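Local coordinates for stage III sporulation protein AH (Bacillus subtilis, PDB 3TUF) that forms, together with SpoIIQ, an intercellular channel between mother cell and forespore that lets the mother cell trigger forespore-specific gene expression during sporulation, at residues F85-Y88 with R89-E93. Numbering follows the deposited sequence.
Sequences FTTY and RLDLE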
loop_
_atom_site.group_PDB
_atom_site.type_symbol
_atom_site.label_atom_id
_atom_site.label_comp_id
_atom_site.label_asym_id
_atom_site.label_seq_id
_atom_site.Cartn_x
_atom_site.Cartn_y
_atom_site.Cartn_z
ATOM N N PHE B 85 5.752 -14.295 -5.196
ATOM C CA PHE B 85 4.895 -13.176 -4.796
ATOM C C PHE B 85 5.306 -12.544 -3.472
ATOM O O PHE B 85 5.601 -11.322 -3.410
ATOM C CB PHE B 85 3.449 -13.608 -4.712
ATOM C CG PHE B 85 2.696 -13.483 -6.007
ATOM C CD1 PHE B 85 3.061 -14.215 -7.128
ATOM C CD2 PHE B 85 1.586 -12.656 -6.098
ATOM C CE1 PHE B 85 2.356 -14.113 -8.322
ATOM C CE2 PHE B 85 0.856 -12.558 -7.318
ATOM C CZ PHE B 85 1.269 -13.291 -8.427
ATOM N N THR B 86 5.323 -13.356 -2.416
ATOM C CA THR B 86 5.745 -12.831 -1.116
ATOM C C THR B 86 7.195 -12.279 -1.191
ATOM O O THR B 86 7.502 -11.237 -0.611
ATOM C CB THR B 86 5.540 -13.859 0.053
ATOM O OG1 THR B 86 5.821 -15.160 -0.428
ATOM C CG2 THR B 86 4.057 -13.863 0.629
ATOM N N THR B 87 8.098 -12.924 -1.917
ATOM C CA THR B 87 9.440 -12.329 -1.959
ATOM C C THR B 87 9.423 -10.929 -2.587
ATOM O O THR B 87 9.951 -9.951 -2.042
ATOM C CB THR B 87 10.460 -13.222 -2.645
ATOM O OG1 THR B 87 10.381 -14.534 -2.069
ATOM C CG2 THR B 87 11.860 -12.670 -2.420
ATOM N N TYR B 88 8.790 -10.839 -3.746
ATOM C CA TYR B 88 8.667 -9.577 -4.449
ATOM C C TYR B 88 8.012 -8.470 -3.578
ATOM O O TYR B 88 8.567 -7.375 -3.408
ATOM C CB TYR B 88 7.908 -9.821 -5.747
ATOM C CG TYR B 88 7.923 -8.653 -6.702
ATOM C CD1 TYR B 88 8.961 -8.484 -7.628
ATOM C CD2 TYR B 88 6.896 -7.714 -6.691
ATOM C CE1 TYR B 88 8.977 -7.397 -8.517
ATOM C CE2 TYR B 88 6.902 -6.619 -7.574
ATOM C CZ TYR B 88 7.939 -6.469 -8.480
ATOM O OH TYR B 88 7.913 -5.386 -9.346
ATOM N N ARG B 89 6.844 -8.753 -3.009
ATOM C CA ARG B 89 6.176 -7.747 -2.203
ATOM C C ARG B 89 7.139 -7.248 -1.103
ATOM O O ARG B 89 7.398 -6.013 -0.936
ATOM C CB ARG B 89 4.890 -8.313 -1.628
ATOM C CG ARG B 89 3.723 -8.434 -2.628
ATOM C CD ARG B 89 2.398 -8.157 -1.928
ATOM N NE ARG B 89 1.249 -8.347 -2.826
ATOM C CZ ARG B 89 0.746 -9.545 -3.159
ATOM N NH1 ARG B 89 1.245 -10.692 -2.667
ATOM N NH2 ARG B 89 -0.284 -9.603 -3.975
ATOM N N LEU B 90 7.708 -8.213 -0.383
ATOM C CA LEU B 90 8.749 -7.866 0.592
ATOM C C LEU B 90 9.866 -6.964 0.047
ATOM O O LEU B 90 10.112 -5.870 0.629
ATOM C CB LEU B 90 9.294 -9.110 1.290
ATOM C CG LEU B 90 8.257 -9.487 2.352
ATOM C CD1 LEU B 90 8.494 -10.855 2.927
ATOM C CD2 LEU B 90 8.176 -8.401 3.452
ATOM N N ASP B 91 10.503 -7.395 -1.060
ATOM C CA ASP B 91 11.587 -6.592 -1.602
ATOM C C ASP B 91 11.111 -5.207 -2.096
ATOM O O ASP B 91 11.761 -4.163 -1.851
ATOM C CB ASP B 91 12.336 -7.376 -2.663
ATOM C CG ASP B 91 13.052 -8.624 -2.076
ATOM O OD1 ASP B 91 13.289 -8.742 -0.810
ATOM O OD2 ASP B 91 13.377 -9.498 -2.901
ATOM N N LEU B 92 9.950 -5.192 -2.755
ATOM C CA LEU B 92 9.349 -3.933 -3.163
ATOM C C LEU B 92 9.179 -2.975 -1.967
ATOM O O LEU B 92 9.651 -1.813 -2.009
ATOM C CB LEU B 92 8.025 -4.167 -3.881
ATOM C CG LEU B 92 7.347 -2.907 -4.470
ATOM C CD1 LEU B 92 8.384 -2.144 -5.295
ATOM C CD2 LEU B 92 6.141 -3.283 -5.317
ATOM N N GLU B 93 8.513 -3.458 -0.921
ATOM C CA GLU B 93 8.324 -2.680 0.296
ATOM C C GLU B 93 9.664 -2.124 0.751
ATOM O O GLU B 93 9.892 -0.916 0.705
ATOM C CB GLU B 93 7.708 -3.546 1.397
ATOM C CG GLU B 93 6.263 -3.203 1.719
ATOM C CD GLU B 93 5.593 -2.408 0.617
ATOM O OE1 GLU B 93 5.620 -1.160 0.681
ATOM O OE2 GLU B 93 5.038 -3.029 -0.313
#
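The first turns of helix 84-107 pair F85 with R89, T87 with D91 and Y88 with L92, a worked example of how i to i+4 spacing brings side chains together along an alpha-helix. The backbone repeats the same step four times, from R89 N to F85 O (2.9 Å, nearly straight at 178°) through L92 N to Y88 O (2.7 Å). R89 bends at chi2 (-145°) and runs back toward the N-terminal end, where NH1 lies at the edge of the F85 ring, in its plane and 4.0 Å from CD2; ring and guanidinium planes stand 56° apart. The same guanidinium forms a salt bridge through NH2 with D148, just before strand 149-152, whose L150 touches F85, Y88 and R89. Were R89 an alanine, D148 would probably lose this charged mate, and the edge of the F85 ring its NH1 neighbour. On another side of the helix, T87 and D91 lie alongside each other, T87 CG2 3.5 Å from D91 OD2, while T87 OG1 is hydrogen-bonded to D83 O. Y88 OH is hydrogen-bonded to N152 ND2, and CE2 of the same ring meets L92 CD2 at 4.1 Å.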